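PDB 3C1A: putative oxidoreductase from Magnetospirillum magnetotacticum, which probably binds NAD or NADP through its Rossmann-fold domain and carries out a redox reaction on a substrate not yet identified. Local coordinates for residues R223-N226 / T227-K230; A235-E239 / A240-V244; L303-R306 / V307-L311. All blocks are in the same frame, centred on the assembly; numbering follows the deposited sequence.

How the contacts relate
Contacts 1 and 2 both belong to the mixed sheet of the GFO/IDH/MocA-type C-terminal domain and share strand 229-238, contact 1 where the chain enters it and contact 2 where it turns back into strand 242-246. Their centres are about 23 Å apart. Contact 1 is only partly buried and is made by a cysteine sulfur, a selenomethionine side chain and a guanidinium group rather than by regular backbone pairing. Contact 2 is mostly buried, with only its turn exposed, and is held by strand hydrogen bonds, apolar side chains and a water. Contact 3, also largely buried, lies in helix 301-314, nearest the chain centre, where backbone bonds and valine methyls dominate and two arginines mark the more polar side.

Contact 1 (R223-N226 / T227-K230); sequences RLCN and TMDK
The link between strand 218-225 and strand 229-238, two strands of the C-terminal domain sheet with strand 148-158 running between them, turns a corner at Met228 and folds Thr227 and Met228 back against Cys225 and Arg223. At Cys225 the sulfur meets two atoms of the same threonine. The backbone N of Thr227 gives SG a weak hydrogen bond of 3.6 Å, fairly straight at 160°, and Thr227 OG1 lies 3.2 Å from Cys225 SG. Both torsions serve this meeting: SG is anti to the cysteine's backbone N (chi1 178°), while OG1 stands between N and the carbonyl carbon of Thr227 (chi1 60°). The threonine methyl goes the other way, CG2 resting 3.7 Å from OD1 of Asn226. That amide is buried and fixed from strand 204-215, OD1 accepting from Gly207 N and ND2 donating to Glu205 O. With an alanine in place of Thr227, the sulfur of Cys225 would probably keep its weak backbone bond but lose its hydroxyl neighbour, and a gap would open beside the Asn226 amide.

Met228, a selenomethionine, folds back over Cys225 and Arg223. Its CG sits 3.7 Å from Cys225 O and its SE 3.9 Å from Cys225 CB, and SE is also 3.6 Å from Arg223 NH1. The arginine reaches it through a chain extended from CG to NE. The selenium, standing where a methionine sulfur would be, lies over a face of the guanidinium, while Glu154 and Asp208 form salt bridges with NH1 and NH2; the charge is thus probably balanced while that face is covered.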
ATOM      1  N   ARG A 223       2.346   6.835 -13.782  1.00 13.17           N
ATOM      2  CA  ARG A 223       3.579   6.392 -14.439  1.00 14.05           C
ATOM      3  C   ARG A 223       4.484   5.582 -13.483  1.00  9.29           C
ATOM      4  O   ARG A 223       4.784   6.021 -12.374  1.00 15.11           O
ATOM      5  CB  ARG A 223       4.337   7.573 -15.035  1.00 14.16           C
ATOM      6  CG  ARG A 223       5.442   7.148 -16.027  1.00 16.37           C
ATOM      7  CD  ARG A 223       6.516   8.193 -16.181  1.00 15.69           C
ATOM      8  NE  ARG A 223       7.602   7.703 -17.023  1.00 16.56           N
ATOM      9  CZ  ARG A 223       8.820   8.244 -17.066  1.00 16.67           C
ATOM     10  NH1 ARG A 223       9.132   9.323 -16.348  1.00 19.58           N
ATOM     11  NH2 ARG A 223       9.737   7.712 -17.870  1.00 17.22           N
ATOM     12  N   LEU A 224       4.872   4.392 -13.958  1.00 12.82           N
ATOM     13  CA  LEU A 224       5.788   3.449 -13.302  1.00 10.77           C
ATOM     14  C   LEU A 224       6.942   3.141 -14.274  1.00  8.80           C
ATOM     15  O   LEU A 224       6.713   2.604 -15.383  1.00 13.55           O
ATOM     16  CB  LEU A 224       5.088   2.130 -12.958  1.00 11.69           C
ATOM     17  CG  LEU A 224       3.650   2.174 -12.422  1.00 11.14           C
ATOM     18  CD1 LEU A 224       2.967   0.779 -12.393  1.00 11.56           C
ATOM     19  CD2 LEU A 224       3.616   2.859 -11.038  1.00  7.81           C
ATOM     20  N   CYS A 225       8.146   3.473 -13.843  1.00 11.82           N
ATOM     21  CA  CYS A 225       9.379   3.274 -14.599  1.00 11.27           C
ATOM     22  C   CYS A 225      10.569   2.866 -13.711  1.00 12.14           C
ATOM     23  O   CYS A 225      10.945   3.589 -12.779  1.00 12.73           O
ATOM     24  CB  CYS A 225       9.694   4.522 -15.360  1.00  9.35           C
ATOM     25  SG  CYS A 225      11.247   4.367 -16.273  1.00 14.29           S
ATOM     26  N   ASN A 226      11.117   1.675 -13.977  1.00 14.09           N
ATOM     27  CA  ASN A 226      12.197   1.108 -13.158  1.00 13.58           C
ATOM     28  C   ASN A 226      13.593   1.278 -13.793  1.00 16.78           C
ATOM     29  O   ASN A 226      14.551   0.560 -13.435  1.00 15.17           O
ATOM     30  CB  ASN A 226      11.936  -0.353 -12.769  1.00 13.15           C
ATOM     31  CG  ASN A 226      11.914  -1.318 -13.968  1.00 12.67           C
ATOM     32  OD1 ASN A 226      11.955  -0.892 -15.113  1.00 13.26           O
ATOM     33  ND2 ASN A 226      11.835  -2.623 -13.687  1.00  9.22           N
ATOM     34  N   THR A 227      13.715   2.272 -14.683  1.00 17.86           N
ATOM     35  CA  THR A 227      14.984   2.577 -15.329  1.00 16.69           C
ATOM     36  C   THR A 227      15.397   4.041 -15.132  1.00 16.99           C
ATOM     37  O   THR A 227      16.136   4.568 -15.939  1.00 19.30           O
ATOM     38  CB  THR A 227      14.930   2.203 -16.819  1.00 18.56           C
ATOM     39  OG1 THR A 227      13.887   2.928 -17.486  1.00 21.10           O
ATOM     40  CG2 THR A 227      14.660   0.727 -16.998  1.00 16.22           C
HETATM   41  N   MSE A 228      14.937   4.698 -14.073  1.00 15.19           N
HETATM   42  CA  MSE A 228      15.222   6.121 -13.848  1.00 15.97           C
HETATM   43  C   MSE A 228      15.577   6.383 -12.397  1.00 15.58           C
HETATM   44  O   MSE A 228      15.384   5.531 -11.529  1.00 20.28           O
HETATM   45  CB  MSE A 228      14.026   7.019 -14.250  1.00 16.04           C
HETATM   46  CG  MSE A 228      12.806   6.763 -13.442  1.00  8.53           C
HETATM   47 SE   MSE A 228      11.247   7.806 -13.823  0.75 15.55          SE
HETATM   48  CE  MSE A 228      11.453   9.153 -12.494  1.00 22.37           C
ATOM     49  N   ASP A 229      16.103   7.565 -12.102  1.00 16.10           N
ATOM     50  CA  ASP A 229      16.424   7.884 -10.715  1.00 15.62           C
ATOM     51  C   ASP A 229      15.218   7.784  -9.771  1.00 17.61           C
ATOM     52  O   ASP A 229      14.093   8.057 -10.155  1.00 17.07           O
ATOM     53  CB  ASP A 229      17.047   9.272 -10.573  1.00 16.27           C
ATOM     54  CG  ASP A 229      18.516   9.330 -11.014  1.00 14.84           C
ATOM     55  OD1 ASP A 229      19.117   8.293 -11.361  1.00 19.68           O
ATOM     56  OD2 ASP A 229      19.095  10.443 -10.950  1.00 24.22           O
ATOM     57  N   LYS A 230      15.511   7.481  -8.505  1.00 18.76           N
ATOM     58  CA  LYS A 230      14.505   7.312  -7.461  1.00 18.85           C
ATOM     59  C   LYS A 230      13.611   8.550  -7.274  1.00 19.06           C
ATOM     60  O   LYS A 230      14.081   9.681  -7.064  1.00 18.67           O
ATOM     61  CB  LYS A 230      15.175   6.896  -6.138  1.00 17.45           C
ATOM     62  CG  LYS A 230      14.211   6.380  -5.076  1.00 23.67           C
TER

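Contact 2 (A235-E239 / A240-V244); sequences AVFGE and AGTLV
Ala235-Gly238 and Thr242-Val244 run antiparallel, their axes at 175° and 4.4 Å apart at closest approach, as the arms of a beta hairpin. Val236 and Leu243 form the hydrogen-bonded pair: Val236 N donates to Leu243 O over a short 2.5 Å, and Leu243 N returns a bond to Val236 O at 2.9 Å. Near the turn Gly238 N donates to Gly241 O, leaving Glu239 and Ala240 at the tip with backbone angles close to those of a type I turn.

The side chains of Val236 and Leu243 share one face, where both meet Ile145 of helix 142-145. On the other face Ala235 CB touches Val244 CG2 at 3.7 Å, and Phe237 lies alongside Thr242. With OG1 beside the backbone N of Thr242 (chi1 -57°), the methyl CG2 swings over to the ring and meets it obliquely, 3.4 Å from Phe237 CD1. Thr242 OG1 also hydrogen-bonds with Pro257 O. A water in the plane of the Phe237 ring, at its edge, bridges the strands, donating to Gly238 O at 2.9 Å and to Thr242 OG1 at 2.7 Å.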
ATOM      1  N   ALA A 235       0.323  14.694  -8.143  1.00 13.52           N
ATOM      2  CA  ALA A 235      -0.229  16.036  -8.228  1.00 11.08           C
ATOM      3  C   ALA A 235      -1.714  15.882  -8.429  1.00 14.00           C
ATOM      4  O   ALA A 235      -2.107  15.022  -9.182  1.00  9.17           O
ATOM      5  CB  ALA A 235       0.389  16.787  -9.392  1.00  9.38           C
ATOM      6  N   VAL A 236      -2.530  16.676  -7.746  1.00 11.04           N
ATOM      7  CA  VAL A 236      -3.989  16.662  -7.962  1.00 12.18           C
ATOM      8  C   VAL A 236      -4.370  18.041  -8.522  1.00 10.80           C
ATOM      9  O   VAL A 236      -4.175  19.052  -7.872  1.00 11.03           O
ATOM     10  CB  VAL A 236      -4.821  16.310  -6.678  1.00 11.35           C
ATOM     11  CG1 VAL A 236      -6.329  16.330  -6.991  1.00 12.51           C
ATOM     12  CG2 VAL A 236      -4.443  14.913  -6.170  1.00 11.06           C
ATOM     13  N   PHE A 237      -4.861  18.066  -9.749  1.00 11.67           N
ATOM     14  CA  PHE A 237      -5.121  19.327 -10.440  1.00 12.04           C
ATOM     15  C   PHE A 237      -6.589  19.648 -10.278  1.00 11.16           C
ATOM     16  O   PHE A 237      -7.463  18.866 -10.640  1.00 13.29           O
ATOM     17  CB  PHE A 237      -4.766  19.252 -11.941  1.00 14.13           C
ATOM     18  CG  PHE A 237      -3.325  18.892 -12.216  1.00 14.74           C
ATOM     19  CD1 PHE A 237      -2.353  19.871 -12.352  1.00 14.05           C
ATOM     20  CD2 PHE A 237      -2.957  17.562 -12.378  1.00 14.95           C
ATOM     21  CE1 PHE A 237      -1.047  19.546 -12.599  1.00  9.65           C
ATOM     22  CE2 PHE A 237      -1.632  17.222 -12.638  1.00 16.96           C
ATOM     23  CZ  PHE A 237      -0.675  18.211 -12.725  1.00 12.42           C
ATOM     24  N   GLY A 238      -6.877  20.822  -9.756  1.00 15.35           N
ATOM     25  CA  GLY A 238      -8.268  21.265  -9.681  1.00 13.53           C
ATOM     26  C   GLY A 238      -8.488  22.567 -10.395  1.00 14.39           C
ATOM     27  O   GLY A 238      -7.554  23.178 -10.931  1.00 14.80           O
ATOM     28  N   GLU A 239      -9.726  23.043 -10.352  1.00 15.47           N
ATOM     29  CA  GLU A 239     -10.089  24.302 -11.017  1.00 14.12           C
ATOM     30  C   GLU A 239      -9.377  25.534 -10.435  1.00 15.28           C
ATOM     31  O   GLU A 239      -9.198  26.543 -11.126  1.00 16.65           O
ATOM     32  CB  GLU A 239     -11.579  24.558 -10.894  1.00 13.94           C
ATOM     33  CG  GLU A 239     -12.442  23.622 -11.646  1.00 18.83           C
ATOM     34  CD  GLU A 239     -13.893  23.987 -11.535  1.00 24.86           C
ATOM     35  OE1 GLU A 239     -14.245  24.769 -10.619  1.00 18.74           O
ATOM     36  OE2 GLU A 239     -14.681  23.463 -12.361  1.00 22.72           O
ATOM     37  N   ALA A 240      -9.026  25.471  -9.160  1.00 14.66           N
ATOM     38  CA  ALA A 240      -8.556  26.642  -8.417  1.00 13.16           C
ATOM     39  C   ALA A 240      -7.151  26.527  -7.856  1.00 14.25           C
ATOM     40  O   ALA A 240      -6.638  27.500  -7.344  1.00 16.63           O
ATOM     41  CB  ALA A 240      -9.548  26.963  -7.290  1.00 14.12           C
ATOM     42  N   GLY A 241      -6.524  25.363  -7.997  1.00 14.71           N
ATOM     43  CA  GLY A 241      -5.195  25.092  -7.444  1.00 15.87           C
ATOM     44  C   GLY A 241      -4.762  23.681  -7.807  1.00 12.93           C
ATOM     45  O   GLY A 241      -5.488  22.961  -8.455  1.00 12.90           O
ATOM     46  N   THR A 242      -3.535  23.343  -7.459  1.00 13.78           N
ATOM     47  CA  THR A 242      -2.949  22.029  -7.743  1.00 12.17           C
ATOM     48  C   THR A 242      -2.255  21.612  -6.446  1.00 15.73           C
ATOM     49  O   THR A 242      -1.521  22.411  -5.867  1.00 13.43           O
ATOM     50  CB  THR A 242      -1.918  22.127  -8.887  1.00 11.41           C
ATOM     51  OG1 THR A 242      -2.542  22.689 -10.070  1.00 14.14           O
ATOM     52  CG2 THR A 242      -1.323  20.746  -9.209  1.00  9.68           C
ATOM     53  N   LEU A 243      -2.518  20.395  -5.970  1.00 13.96           N
ATOM     54  CA  LEU A 243      -1.823  19.867  -4.793  1.00 11.98           C
ATOM     55  C   LEU A 243      -0.825  18.838  -5.256  1.00 12.45           C
ATOM     56  O   LEU A 243      -1.170  17.954  -6.048  1.00  9.92           O
ATOM     57  CB  LEU A 243      -2.814  19.230  -3.828  1.00 11.25           C
ATOM     58  CG  LEU A 243      -3.680  20.256  -3.115  1.00 12.91           C
ATOM     59  CD1 LEU A 243      -4.925  19.662  -2.530  1.00  9.10           C
ATOM     60  CD2 LEU A 243      -2.809  20.949  -2.044  1.00  8.79           C
ATOM     61  N   VAL A 244       0.417  18.993  -4.819  1.00 10.63           N
ATOM     62  CA  VAL A 244       1.525  18.098  -5.171  1.00 12.55           C
ATOM     63  C   VAL A 244       2.201  17.482  -3.918  1.00 15.80           C
ATOM     64  O   VAL A 244       2.493  18.159  -2.953  1.00 12.03           O
ATOM     65  CB  VAL A 244       2.609  18.817  -6.035  1.00 14.30           C
ATOM     66  CG1 VAL A 244       3.797  17.877  -6.346  1.00 11.51           C
ATOM     67  CG2 VAL A 244       2.037  19.378  -7.330  1.00 15.05           C
TER
HETATM   68  O   HOH W   1      -4.779  22.632 -11.601  1.00 15.41           O

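Contact 3 (L303-R306 / V307-L311); sequences LGLR and VVRVL
Four consecutive backbone hydrogen bonds tie Leu303-Arg306 to Val307-Val310 within helix 301-314, each in the i to i+4 pattern of an alpha-helix. Val307 N donates to Leu303 O at 2.9 Å, Val308 N to Gly304 O at 3.0 Å, Arg309 N to Leu305 O, and Val310 N to Arg306 O.

Methyl groups crowd three of these carbonyls. Val307, Val308 and Val310 adopt one rotamer, CG1 anti to the backbone N (chi1 near 170°) and CG2 beside it, which carries CG2 back toward the carbonyl that receives the hydrogen bond of that residue. Val307 CG2 makes a tight contact of 3.1 Å with Leu303 O, while Val308 CG2 comes to 3.4 Å of Gly304 O and Val310 CG2 to 3.4 Å of Arg306 O, so each of the three oxygens has a methyl close beside its N-H partner. Val307 CG2 also packs loosely on Leu303 CG.

The third kind of contact joins long polar side chains. Arg309 bends at chi3 (-62°) and lays its guanidinium back along the preceding turn, NH1 lying 4.1 Å from Arg306 CG. The two guanidinium planes are within 20° of each other, yet Arg306 NE and Arg309 NH1 are 5.9 Å apart, and the charge of Arg306 is balanced by a salt bridge from NE to Asp187.

The helix lies between the two domains' elements: Leu305 packs on helix 106-119 of the Rossmann-fold part, Val307 meets His127 just past strand 123-126, and Arg306 and Leu311 rest on helix 168-184 of the C-terminal domain.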
ATOM      1  N   LEU A 303     -11.141  -2.126  -0.483  1.00 12.93           N
ATOM      2  CA  LEU A 303     -10.273  -1.330  -1.321  1.00 13.65           C
ATOM      3  C   LEU A 303      -9.167  -2.168  -1.943  1.00 14.93           C
ATOM      4  O   LEU A 303      -8.873  -1.978  -3.107  1.00 13.94           O
ATOM      5  CB  LEU A 303      -9.673  -0.162  -0.544  1.00 13.86           C
ATOM      6  CG  LEU A 303      -8.834   0.857  -1.327  1.00 18.17           C
ATOM      7  CD1 LEU A 303      -9.616   1.520  -2.429  1.00 13.81           C
ATOM      8  CD2 LEU A 303      -8.249   1.936  -0.383  1.00 13.52           C
ATOM      9  N   GLY A 304      -8.576  -3.095  -1.183  1.00 13.11           N
ATOM     10  CA  GLY A 304      -7.557  -4.009  -1.723  1.00 10.71           C
ATOM     11  C   GLY A 304      -8.123  -4.831  -2.866  1.00 14.10           C
ATOM     12  O   GLY A 304      -7.459  -5.043  -3.899  1.00 11.57           O
ATOM     13  N   LEU A 305      -9.360  -5.274  -2.696  1.00 10.64           N
ATOM     14  CA  LEU A 305     -10.016  -6.033  -3.764  1.00 12.53           C
ATOM     15  C   LEU A 305     -10.202  -5.173  -5.040  1.00 10.83           C
ATOM     16  O   LEU A 305      -9.940  -5.632  -6.177  1.00 14.53           O
ATOM     17  CB  LEU A 305     -11.330  -6.624  -3.260  1.00 10.97           C
ATOM     18  CG  LEU A 305     -12.325  -7.193  -4.287  1.00 14.17           C
ATOM     19  CD1 LEU A 305     -11.726  -8.275  -5.179  1.00 19.95           C
ATOM     20  CD2 LEU A 305     -13.483  -7.747  -3.529  1.00 22.28           C
ATOM     21  N   ARG A 306     -10.649  -3.946  -4.855  1.00 12.32           N
ATOM     22  CA  ARG A 306     -10.916  -3.050  -5.986  1.00 14.13           C
ATOM     23  C   ARG A 306      -9.607  -2.707  -6.717  1.00 13.22           C
ATOM     24  O   ARG A 306      -9.609  -2.580  -7.935  1.00 13.73           O
ATOM     25  CB  ARG A 306     -11.613  -1.781  -5.512  1.00 14.79           C
ATOM     26  CG  ARG A 306     -13.002  -2.018  -4.947  1.00 15.02           C
ATOM     27  CD  ARG A 306     -13.476  -0.820  -4.122  1.00 16.86           C
ATOM     28  NE  ARG A 306     -13.371   0.410  -4.883  1.00 12.95           N
ATOM     29  CZ  ARG A 306     -13.195   1.625  -4.379  1.00 18.44           C
ATOM     30  NH1 ARG A 306     -13.190   1.815  -3.071  1.00 17.93           N
ATOM     31  NH2 ARG A 306     -13.092   2.670  -5.189  1.00 24.72           N
ATOM     32  N   VAL A 307      -8.515  -2.537  -5.957  1.00 11.19           N
ATOM     33  CA  VAL A 307      -7.152  -2.315  -6.529  1.00 10.56           C
ATOM     34  C   VAL A 307      -6.740  -3.513  -7.381  1.00 10.77           C
ATOM     35  O   VAL A 307      -6.175  -3.321  -8.464  1.00  8.49           O
ATOM     36  CB  VAL A 307      -6.095  -2.157  -5.457  1.00  5.21           C
ATOM     37  CG1 VAL A 307      -4.695  -2.206  -6.054  1.00 10.82           C
ATOM     38  CG2 VAL A 307      -6.352  -0.830  -4.588  1.00  5.17           C
ATOM     39  N   VAL A 308      -6.960  -4.727  -6.856  1.00 12.56           N
ATOM     40  CA  VAL A 308      -6.668  -5.965  -7.608  1.00 13.53           C
ATOM     41  C   VAL A 308      -7.467  -6.043  -8.905  1.00 16.21           C
ATOM     42  O   VAL A 308      -6.965  -6.515  -9.962  1.00 12.78           O
ATOM     43  CB  VAL A 308      -6.891  -7.252  -6.762  1.00 14.90           C
ATOM     44  CG1 VAL A 308      -6.890  -8.539  -7.645  1.00  9.44           C
ATOM     45  CG2 VAL A 308      -5.817  -7.424  -5.702  1.00  7.74           C
ATOM     46  N   ARG A 309      -8.699  -5.564  -8.857  1.00 15.93           N
ATOM     47  CA  ARG A 309      -9.548  -5.579 -10.066  1.00 16.96           C
ATOM     48  C   ARG A 309      -8.970  -4.682 -11.153  1.00 14.50           C
ATOM     49  O   ARG A 309      -8.857  -5.068 -12.300  1.00 15.37           O
ATOM     50  CB  ARG A 309     -10.990  -5.172  -9.744  1.00 18.11           C
ATOM     51  CG  ARG A 309     -11.873  -5.216 -10.995  1.00 23.80           C
ATOM     52  CD  ARG A 309     -13.331  -4.941 -10.723  1.00 25.92           C
ATOM     53  NE  ARG A 309     -13.914  -5.937  -9.842  1.00 27.27           N
ATOM     54  CZ  ARG A 309     -14.249  -5.716  -8.577  1.00 29.36           C
ATOM     55  NH1 ARG A 309     -14.061  -4.528  -8.020  1.00 29.07           N
ATOM     56  NH2 ARG A 309     -14.781  -6.693  -7.860  1.00 36.88           N
ATOM     57  N   VAL A 310      -8.544  -3.494 -10.776  1.00 14.98           N
ATOM     58  CA  VAL A 310      -8.006  -2.544 -11.725  1.00 16.39           C
ATOM     59  C   VAL A 310      -6.662  -3.059 -12.269  1.00 17.01           C
ATOM     60  O   VAL A 310      -6.362  -2.905 -13.445  1.00 16.95           O
ATOM     61  CB  VAL A 310      -7.756  -1.159 -11.052  1.00 15.21           C
ATOM     62  CG1 VAL A 310      -6.984  -0.234 -11.987  1.00 15.60           C
ATOM     63  CG2 VAL A 310      -9.043  -0.511 -10.589  1.00 12.48           C
ATOM     64  N   LEU A 311      -5.822  -3.626 -11.400  1.00 16.54           N
ATOM     65  CA  LEU A 311      -4.511  -4.064 -11.851  1.00 15.90           C
ATOM     66  C   LEU A 311      -4.649  -5.164 -12.891  1.00 16.29           C
ATOM     67  O   LEU A 311      -3.935  -5.154 -13.905  1.00 18.12           O
ATOM     68  CB  LEU A 311      -3.669  -4.520 -10.684  1.00 13.98           C
ATOM     69  CG  LEU A 311      -3.234  -3.369  -9.787  1.00 10.31           C
ATOM     70  CD1 LEU A 311      -2.537  -3.941  -8.612  1.00  9.20           C
ATOM     71  CD2 LEU A 311      -2.346  -2.429 -10.611  1.00 13.71           C
TER